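Local coordinates for DNA repair protein RAD2 (PDB 4Q0W) that cuts single-stranded DNA as a structure-specific endonuclease in the incision step of nucleotide excision repair, at residues A[16-21]-A[205-210]; A[63-66]-A[70-73]. One frame throughout, in Å; residues are numbered along the deposited sequence.

Contact 1 of 2, residues A[16-21]-A[205-210]; sequences VRLESL and KNMFHE. With nucleotides of chain C; nucleotides of chain D.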
ATOM      1  N   VAL A  16      21.628 -19.154 -10.078  1.00 30.05           N
ATOM      2  CA  VAL A  16      22.723 -20.117 -10.125  1.00 24.88           C
ATOM      3  C   VAL A  16      22.160 -21.538 -10.002  1.00 33.62           C
ATOM      4  O   VAL A  16      21.281 -21.795  -9.163  1.00 25.85           O
ATOM      5  CB  VAL A  16      23.756 -19.827  -9.007  1.00 28.97           C
ATOM      6  CG1 VAL A  16      24.673 -21.016  -8.771  1.00 32.30           C
ATOM      7  CG2 VAL A  16      24.569 -18.579  -9.352  1.00 34.80           C
ATOM      8  N   ARG A  17      22.650 -22.447 -10.848  1.00 32.06           N
ATOM      9  CA  ARG A  17      22.190 -23.842 -10.842  1.00 32.76           C
ATOM     10  C   ARG A  17      22.743 -24.637  -9.666  1.00 24.32           C
ATOM     11  O   ARG A  17      23.944 -24.573  -9.366  1.00 24.59           O
ATOM     12  CB  ARG A  17      22.574 -24.548 -12.147  1.00 34.12           C
ATOM     13  CG  ARG A  17      21.869 -23.983 -13.370  1.00 35.66           C
ATOM     14  CD  ARG A  17      22.022 -24.886 -14.583  1.00 46.26           C
ATOM     15  NE  ARG A  17      20.816 -24.841 -15.403  1.00 53.77           N
ATOM     16  CZ  ARG A  17      19.736 -25.586 -15.173  1.00 50.02           C
ATOM     17  NH1 ARG A  17      18.676 -25.474 -15.963  1.00 46.25           N
ATOM     18  NH2 ARG A  17      19.712 -26.440 -14.152  1.00 52.98           N
ATOM     19  N   LEU A  18      21.877 -25.413  -9.023  1.00 27.25           N
ATOM     20  CA  LEU A  18      22.296 -26.215  -7.871  1.00 29.57           C
ATOM     21  C   LEU A  18      23.475 -27.103  -8.235  1.00 26.92           C
ATOM     22  O   LEU A  18      24.382 -27.302  -7.429  1.00 28.31           O
ATOM     23  CB  LEU A  18      21.120 -27.044  -7.358  1.00 25.49           C
ATOM     24  CG  LEU A  18      19.909 -26.168  -7.034  1.00 36.89           C
ATOM     25  CD1 LEU A  18      18.604 -26.959  -7.099  1.00 44.02           C
ATOM     26  CD2 LEU A  18      20.089 -25.532  -5.667  1.00 30.79           C
ATOM     27  N   GLU A  19      23.476 -27.598  -9.472  1.00 26.13           N
ATOM     28  CA  GLU A  19      24.573 -28.419  -9.995  1.00 25.77           C
ATOM     29  C   GLU A  19      25.962 -27.763  -9.919  1.00 35.95           C
ATOM     30  O   GLU A  19      26.983 -28.458  -9.799  1.00 36.81           O
ATOM     31  CB  GLU A  19      24.279 -28.819 -11.453  1.00 38.32           C
ATOM     32  CG  GLU A  19      23.096 -29.782 -11.648  1.00 42.57           C
ATOM     33  CD  GLU A  19      21.720 -29.119 -11.529  1.00 51.70           C
ATOM     34  OE1 GLU A  19      21.642 -27.898 -11.244  1.00 44.83           O
ATOM     35  OE2 GLU A  19      20.707 -29.835 -11.721  1.00 48.55           O
ATOM     36  N   SER A  20      26.007 -26.432  -9.982  1.00 30.68           N
ATOM     37  CA  SER A  20      27.291 -25.729  -9.998  0.61 34.48           C
ATOM     38  C   SER A  20      27.943 -25.663  -8.618  1.00 36.51           C
ATOM     39  O   SER A  20      29.141 -25.390  -8.503  1.00 34.46           O
ATOM     40  CB  SER A  20      27.133 -24.316 -10.567  0.61 32.55           C
ATOM     41  OG  SER A  20      26.265 -23.540  -9.765  0.61 28.07           O
ATOM     42  N   LEU A  21      27.165 -25.932  -7.575  1.00 34.59           N
ATOM     43  CA  LEU A  21      27.669 -25.799  -6.211  1.00 32.34           C
ATOM     44  C   LEU A  21      28.452 -27.021  -5.732  1.00 35.61           C
ATOM     45  O   LEU A  21      28.845 -27.101  -4.562  1.00 27.20           O
ATOM     46  CB  LEU A  21      26.512 -25.502  -5.259  1.00 29.66           C
ATOM     47  CG  LEU A  21      25.640 -24.324  -5.678  1.00 35.55           C
ATOM     48  CD1 LEU A  21      24.490 -24.114  -4.703  1.00 35.27           C
ATOM     49  CD2 LEU A  21      26.496 -23.069  -5.787  1.00 34.21           C
ATOM     50  N   LYS A 205      20.374 -17.489  -1.517  1.00 11.68           N
ATOM     51  CA  LYS A 205      19.023 -17.298  -1.003  1.00 16.03           C
ATOM     52  C   LYS A 205      18.032 -18.209  -1.748  1.00 19.70           C
ATOM     53  O   LYS A 205      18.223 -18.496  -2.943  1.00 21.65           O
ATOM     54  CB  LYS A 205      18.611 -15.815  -1.172  1.00 17.42           C
ATOM     55  CG  LYS A 205      17.160 -15.534  -0.810  1.00 21.68           C
ATOM     56  CD  LYS A 205      16.746 -14.072  -0.933  1.00 24.62           C
ATOM     57  CE  LYS A 205      15.229 -13.969  -0.806  1.00 25.58           C
ATOM     58  NZ  LYS A 205      14.728 -12.557  -0.777  1.00 39.47           N
ATOM     59  N   ASN A 206      16.986 -18.659  -1.050  1.00 17.65           N
ATOM     60  CA  ASN A 206      15.948 -19.532  -1.626  1.00 22.73           C
ATOM     61  C   ASN A 206      16.485 -20.906  -2.005  1.00 25.17           C
ATOM     62  O   ASN A 206      15.985 -21.542  -2.931  1.00 21.49           O
ATOM     63  CB  ASN A 206      15.260 -18.878  -2.840  1.00 23.10           C
ATOM     64  CG  ASN A 206      14.464 -17.647  -2.468  1.00 30.37           C
ATOM     65  OD1 ASN A 206      14.286 -17.340  -1.288  1.00 33.29           O
ATOM     66  ND2 ASN A 206      13.970 -16.939  -3.472  1.00 32.71           N
ATOM     67  N   MET A 207      17.512 -21.348  -1.287  1.00 16.44           N
ATOM     68  CA  MET A 207      18.126 -22.653  -1.511  1.00 23.12           C
ATOM     69  C   MET A 207      17.115 -23.804  -1.386  1.00 28.42           C
ATOM     70  O   MET A 207      17.219 -24.804  -2.087  1.00 25.55           O
ATOM     71  CB  MET A 207      19.266 -22.858  -0.512  1.00 17.87           C
ATOM     72  CG  MET A 207      19.996 -24.188  -0.630  1.00 30.90           C
ATOM     73  SD  MET A 207      21.114 -24.224  -2.050  1.00 34.54           S
ATOM     74  CE  MET A 207      21.354 -25.992  -2.191  1.00 35.63           C
ATOM     75  N   PHE A 208      16.133 -23.666  -0.502  1.00 22.59           N
ATOM     76  CA  PHE A 208      15.186 -24.757  -0.304  1.00 29.06           C
ATOM     77  C   PHE A 208      13.792 -24.484  -0.867  1.00 39.28           C
ATOM     78  O   PHE A 208      12.814 -25.128  -0.477  1.00 35.32           O
ATOM     79  CB  PHE A 208      15.189 -25.208   1.160  1.00 29.05           C
ATOM     80  CG  PHE A 208      16.563 -25.567   1.642  1.00 26.45           C
ATOM     81  CD1 PHE A 208      17.114 -26.803   1.340  1.00 22.52           C
ATOM     82  CD2 PHE A 208      17.336 -24.642   2.316  1.00 19.72           C
ATOM     83  CE1 PHE A 208      18.401 -27.126   1.737  1.00 19.74           C
ATOM     84  CE2 PHE A 208      18.624 -24.957   2.724  1.00 16.76           C
ATOM     85  CZ  PHE A 208      19.155 -26.205   2.432  1.00 23.91           C
ATOM     86  N   HIS A 209      13.715 -23.537  -1.803  1.00 29.44           N
ATOM     87  CA  HIS A 209      12.544 -23.418  -2.659  1.00 32.82           C
ATOM     88  C   HIS A 209      12.544 -24.581  -3.647  1.00 32.65           C
ATOM     89  O   HIS A 209      13.581 -25.202  -3.883  1.00 33.84           O
ATOM     90  CB  HIS A 209      12.544 -22.078  -3.400  1.00 33.93           C
ATOM     91  CG  HIS A 209      12.116 -20.924  -2.550  1.00 37.67           C
ATOM     92  ND1 HIS A 209      11.611 -19.755  -3.079  1.00 43.55           N
ATOM     93  CD2 HIS A 209      12.109 -20.762  -1.204  1.00 39.42           C
ATOM     94  CE1 HIS A 209      11.314 -18.922  -2.096  1.00 37.98           C
ATOM     95  NE2 HIS A 209      11.604 -19.509  -0.950  1.00 44.73           N
ATOM     96  N   GLU A 210      11.385 -24.881  -4.221  1.00 37.23           N
ATOM     97  CA  GLU A 210      11.286 -25.990  -5.168  1.00 46.62           C
ATOM     98  C   GLU A 210      11.648 -25.549  -6.589  1.00 47.91           C
ATOM     99  O   GLU A 210      10.777 -25.474  -7.463  1.00 47.42           O
ATOM    100  CB  GLU A 210       9.878 -26.587  -5.133  1.00 47.28           C
ATOM    101  CG  GLU A 210       9.857 -28.075  -4.842  1.00 55.63           C
ATOM    102  CD  GLU A 210      10.777 -28.453  -3.696  1.00 62.65           C
ATOM    103  OE1 GLU A 210      11.765 -29.180  -3.946  1.00 64.41           O
ATOM    104  OE2 GLU A 210      10.516 -28.026  -2.547  1.00 58.76           O
TER
ATOM    105  P    DT C   6      11.547 -11.585  -0.216  1.00 40.64           P
ATOM    106  OP1  DT C   6      12.312 -12.053  -1.401  1.00 38.78           O
ATOM    107  OP2  DT C   6      11.654 -10.178   0.251  1.00 39.62           O
ATOM    108  O5'  DT C   6       9.981 -11.887  -0.428  1.00 36.57           O
ATOM    109  C5'  DT C   6       9.502 -13.201  -0.722  1.00 30.36           C
ATOM    110  C4'  DT C   6       7.980 -13.225  -0.765  1.00 38.79           C
ATOM    111  O4'  DT C   6       7.407 -13.023   0.557  1.00 37.24           O
ATOM    112  C3'  DT C   6       7.316 -12.192  -1.679  1.00 40.32           C
ATOM    113  O3'  DT C   6       6.547 -12.949  -2.621  1.00 50.87           O
ATOM    114  C2'  DT C   6       6.476 -11.307  -0.743  1.00 35.88           C
ATOM    115  C1'  DT C   6       6.230 -12.241   0.441  1.00 36.30           C
ATOM    116  N1   DT C   6       6.006 -11.628   1.798  1.00 33.99           N
ATOM    117  C2   DT C   6       4.883 -12.008   2.506  1.00 29.08           C
ATOM    118  O2   DT C   6       4.051 -12.789   2.076  1.00 34.96           O
ATOM    119  N3   DT C   6       4.752 -11.439   3.744  1.00 29.65           N
ATOM    120  C4   DT C   6       5.621 -10.538   4.340  1.00 35.88           C
ATOM    121  O4   DT C   6       5.400 -10.083   5.465  1.00 34.50           O
ATOM    122  C5   DT C   6       6.789 -10.184   3.549  1.00 36.92           C
ATOM    123  C7   DT C   6       7.803  -9.213   4.099  1.00 34.20           C
ATOM    124  C6   DT C   6       6.930 -10.741   2.332  1.00 29.41           C
TER
ATOM    125  P    DA D  16       5.283 -21.076  -1.721  1.00 85.56           P
ATOM    126  OP1  DA D  16       5.794 -20.375  -2.928  1.00 63.57           O
ATOM    127  OP2  DA D  16       4.211 -22.094  -1.854  1.00 74.20           O
ATOM    128  O5'  DA D  16       6.500 -21.767  -0.944  1.00 71.77           O
ATOM    129  C5'  DA D  16       7.700 -21.045  -0.699  1.00 59.49           C
ATOM    130  C4'  DA D  16       8.374 -21.587   0.545  1.00 62.44           C
ATOM    131  O4'  DA D  16       7.553 -21.306   1.706  1.00 61.66           O
ATOM    132  C3'  DA D  16       8.568 -23.105   0.567  1.00 66.17           C
ATOM    133  O3'  DA D  16       9.929 -23.429   0.256  1.00 60.00           O
ATOM    134  C2'  DA D  16       8.162 -23.534   1.988  1.00 57.53           C
ATOM    135  C1'  DA D  16       8.007 -22.192   2.705  1.00 59.36           C
ATOM    136  N9   DA D  16       7.085 -22.159   3.841  1.00 55.20           N
ATOM    137  C8   DA D  16       5.867 -22.773   3.964  1.00 54.13           C
ATOM    138  N7   DA D  16       5.273 -22.544   5.115  1.00 53.66           N
ATOM    139  C5   DA D  16       6.159 -21.718   5.794  1.00 53.54           C
ATOM    140  C6   DA D  16       6.121 -21.119   7.076  1.00 47.34           C
ATOM    141  N6   DA D  16       5.102 -21.266   7.931  1.00 49.79           N
ATOM    142  N1   DA D  16       7.174 -20.350   7.443  1.00 41.74           N
ATOM    143  C2   DA D  16       8.193 -20.198   6.581  1.00 43.30           C
ATOM    144  N3   DA D  16       8.338 -20.714   5.358  1.00 45.02           N
ATOM    145  C4   DA D  16       7.281 -21.473   5.022  1.00 51.10           C
TER
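The imidazole of His209 faces the bound DNA. C5' of DA16 of chain D lies over one face, offset toward the rim, 4.2 Å above the ring plane. The opposite face carries CG of Asn206, 3.4 Å from the plane and again toward the rim. The ring is thus layered between the amide of its own turn and a sugar of the DNA. Phe208 offers one face to CG of Met207, and Trp33 meets it edge-to-face. The guanidinium of Arg17 receives OE1 of Glu19 at its edge, in plane, as a long salt bridge within 16-21.

The two segments meet through apolar side chains. Leu18 CD2 touches Met207 CE at 3.7 Å, the two side chains running at a slant to each other. Leu21 CD1 comes to 4.3 Å from Met207 SD. Met207 has CG anti to the backbone N (chi1 180°) and bends at chi2 (76°). This bend carries its thioether to both leucines. Ile189 also packs on Met207, and the contact is buried.

The 3-10 segment 18-20 is tied back by Arg17 O, which accepts Ser20 N at 2.8 Å. On the DNA side Lys205 is fully extended, and its NZ donates a hydrogen bond to OP1 of DT6 of chain C, short at 2.5 Å. NZ also bonds to a second phosphate of the DNA. Trp6 makes a cation-pi contact with this lysine.

Asn206 to His209 form a type I beta turn, closed by His209 N to Asn206 O at 3.2 Å. The turn belongs to the loop joining antiparallel strands 202-205 and 213-218. This is a DNA-facing loop of the Rossmann-like nuclease core, packed by its methionine against the N-domain.

Contact 2 of 2, residues A[63-66]-A[70-73]; sequences KLLY and RPVF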
ATOM      1  N   LYS A  63      19.207 -32.816   0.137  1.00 24.02           N
ATOM      2  CA  LYS A  63      19.300 -31.949  -1.037  1.00 25.01           C
ATOM      3  C   LYS A  63      20.727 -31.419  -1.181  1.00 24.88           C
ATOM      4  O   LYS A  63      21.317 -31.504  -2.257  1.00 23.63           O
ATOM      5  CB  LYS A  63      18.280 -30.804  -0.963  1.00 29.17           C
ATOM      6  CG  LYS A  63      18.272 -29.898  -2.210  1.00 29.36           C
ATOM      7  CD  LYS A  63      17.079 -28.941  -2.212  1.00 29.02           C
ATOM      8  CE  LYS A  63      17.137 -27.967  -3.390  1.00 28.47           C
ATOM      9  NZ  LYS A  63      15.980 -27.025  -3.414  1.00 29.39           N
ATOM     10  N   LEU A  64      21.289 -30.913  -0.081  1.00 20.99           N
ATOM     11  CA  LEU A  64      22.670 -30.434  -0.072  1.00 22.85           C
ATOM     12  C   LEU A  64      23.646 -31.537  -0.498  1.00 24.13           C
ATOM     13  O   LEU A  64      24.528 -31.314  -1.336  1.00 21.42           O
ATOM     14  CB  LEU A  64      23.046 -29.901   1.322  1.00 23.30           C
ATOM     15  CG  LEU A  64      22.249 -28.689   1.843  1.00 22.42           C
ATOM     16  CD1 LEU A  64      22.546 -28.405   3.305  1.00 18.64           C
ATOM     17  CD2 LEU A  64      22.529 -27.452   0.996  1.00 20.07           C
ATOM     18  N   LEU A  65      23.483 -32.727   0.072  1.00 20.04           N
ATOM     19  CA  LEU A  65      24.405 -33.812  -0.216  1.00 21.47           C
ATOM     20  C   LEU A  65      24.250 -34.291  -1.655  1.00 22.58           C
ATOM     21  O   LEU A  65      25.238 -34.643  -2.312  1.00 21.56           O
ATOM     22  CB  LEU A  65      24.229 -34.964   0.779  1.00 24.72           C
ATOM     23  CG  LEU A  65      24.736 -34.705   2.199  1.00 28.43           C
ATOM     24  CD1 LEU A  65      24.594 -35.948   3.094  1.00 23.41           C
ATOM     25  CD2 LEU A  65      26.183 -34.193   2.197  1.00 24.33           C
ATOM     26  N   TYR A  66      23.013 -34.286  -2.139  1.00 18.41           N
ATOM     27  CA  TYR A  66      22.719 -34.653  -3.515  1.00 23.62           C
ATOM     28  C   TYR A  66      23.516 -33.840  -4.538  1.00 31.92           C
ATOM     29  O   TYR A  66      23.897 -34.361  -5.584  1.00 24.22           O
ATOM     30  CB  TYR A  66      21.229 -34.479  -3.806  1.00 20.30           C
ATOM     31  CG  TYR A  66      20.869 -34.848  -5.238  1.00 36.04           C
ATOM     32  CD1 TYR A  66      20.621 -36.175  -5.593  1.00 36.34           C
ATOM     33  CD2 TYR A  66      20.791 -33.877  -6.236  1.00 32.48           C
ATOM     34  CE1 TYR A  66      20.298 -36.522  -6.901  1.00 38.39           C
ATOM     35  CE2 TYR A  66      20.473 -34.214  -7.547  1.00 32.86           C
ATOM     36  CZ  TYR A  66      20.226 -35.536  -7.871  1.00 43.85           C
ATOM     37  OH  TYR A  66      19.907 -35.868  -9.164  1.00 51.12           O
ATOM     38  N   ARG A  70      29.294 -29.380   0.613  1.00 22.03           N
ATOM     39  CA  ARG A  70      29.860 -29.725   1.913  1.00 20.27           C
ATOM     40  C   ARG A  70      29.399 -28.713   2.968  1.00 26.28           C
ATOM     41  O   ARG A  70      30.035 -27.666   3.159  1.00 24.66           O
ATOM     42  CB  ARG A  70      31.385 -29.777   1.831  1.00 25.93           C
ATOM     43  CG  ARG A  70      31.901 -30.913   0.936  1.00 34.48           C
ATOM     44  CD  ARG A  70      33.161 -30.517   0.177  1.00 34.44           C
ATOM     45  NE  ARG A  70      34.339 -30.441   1.036  1.00 36.82           N
ATOM     46  CZ  ARG A  70      35.390 -29.658   0.796  1.00 40.26           C
ATOM     47  NH1 ARG A  70      35.411 -28.871  -0.280  1.00 38.22           N
ATOM     48  NH2 ARG A  70      36.418 -29.651   1.634  1.00 37.83           N
ATOM     49  N   PRO A  71      28.287 -29.017   3.660  1.00 21.37           N
ATOM     50  CA  PRO A  71      27.717 -27.997   4.547  1.00 20.16           C
ATOM     51  C   PRO A  71      28.386 -27.952   5.914  1.00 21.01           C
ATOM     52  O   PRO A  71      28.917 -28.953   6.385  1.00 22.21           O
ATOM     53  CB  PRO A  71      26.257 -28.447   4.705  1.00 21.47           C
ATOM     54  CG  PRO A  71      26.289 -29.945   4.543  1.00 19.70           C
ATOM     55  CD  PRO A  71      27.520 -30.280   3.692  1.00 23.82           C
ATOM     56  N   VAL A  72      28.384 -26.779   6.535  1.00 19.60           N
ATOM     57  CA  VAL A  72      28.585 -26.725   7.973  1.00 19.59           C
ATOM     58  C   VAL A  72      27.434 -25.955   8.596  1.00 17.83           C
ATOM     59  O   VAL A  72      27.168 -24.807   8.233  1.00 18.40           O
ATOM     60  CB  VAL A  72      30.000 -26.226   8.395  1.00 25.59           C
ATOM     61  CG1 VAL A  72      30.524 -25.209   7.447  1.00 24.35           C
ATOM     62  CG2 VAL A  72      30.013 -25.723   9.849  1.00 23.13           C
ATOM     63  N   PHE A  73      26.717 -26.625   9.488  1.00 20.23           N
ATOM     64  CA  PHE A  73      25.508 -26.065  10.060  1.00 17.91           C
ATOM     65  C   PHE A  73      25.848 -25.112  11.196  1.00 19.12           C
ATOM     66  O   PHE A  73      26.712 -25.395  12.037  1.00 18.94           O
ATOM     67  CB  PHE A  73      24.554 -27.185  10.520  1.00 14.50           C
ATOM     68  CG  PHE A  73      23.665 -27.695   9.419  1.00 15.75           C
ATOM     69  CD1 PHE A  73      24.216 -28.258   8.267  1.00 14.22           C
ATOM     70  CD2 PHE A  73      22.286 -27.601   9.522  1.00 16.90           C
ATOM     71  CE1 PHE A  73      23.400 -28.727   7.233  1.00 15.41           C
ATOM     72  CE2 PHE A  73      21.455 -28.071   8.495  1.00 15.63           C
ATOM     73  CZ  PHE A  73      22.015 -28.629   7.349  1.00 18.91           C
TER
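Leu64 carries the close part of this contact. Its CD1 lies 4.0 Å from Pro71 CB and 4.0 Å from Phe73 CE1. With CG anti to the carbonyl carbon (chi1 -62°), the side chain extends from the helix toward the strand. The Leu64 and Pro71 side chains meet at a slant, CD1 against CB. Leu64 and Phe73 come from opposite directions, and the leucine methyl approaches the aromatic ring obliquely.

Phe73 has further neighbours: Phe57 and Ile61 of helix 52-66 touch it, as does Val28 of the neighbouring strand, and Trp33 meets it with the two ring planes nearly perpendicular. Leu64, Pro71 and Phe73 are all buried.

The contact is looser at Leu65. There CD2 stays 4.4 Å from Pro71 CD, and the residue is partly exposed. Arg70 points away from the helix, its NH1 hydrogen-bonded to Asp23 O and its guanidinium in a cation-pi contact with Trp331.

Helix 52-66 therefore packs on the sheet through the strand that follows it after a short connection. Strands 25-29 and 70-75 lie side by side and parallel, Val72 bonding through its backbone with Met26 and Val28. Helices 33-40 and 52-66 lie in the connection, the second leading into strand 70-75. This is the beta-alpha-beta crossover of a Rossmann-like PIN nuclease domain.

How the contacts relate
Contact 2 is nested along the chain inside the loop closed by contact 1, and their centres lie 12 Å apart. They touch directly through helix 52-66. Lys63 NZ probably donates a hydrogen bond to Met207 O at 2.9 Å. Leu64 CD2 packs on Met207 CE at 3.7 Å and on Phe208 CZ at 3.9 Å. One leucine thus serves the N-domain core and the I-domain turn. Both contacts reach the same sheet near the probable magnesium site. The side chain of Asp29, a metal ligand by similarity, is about 10 Å from that of Met207 and about 8 Å from that of Phe73.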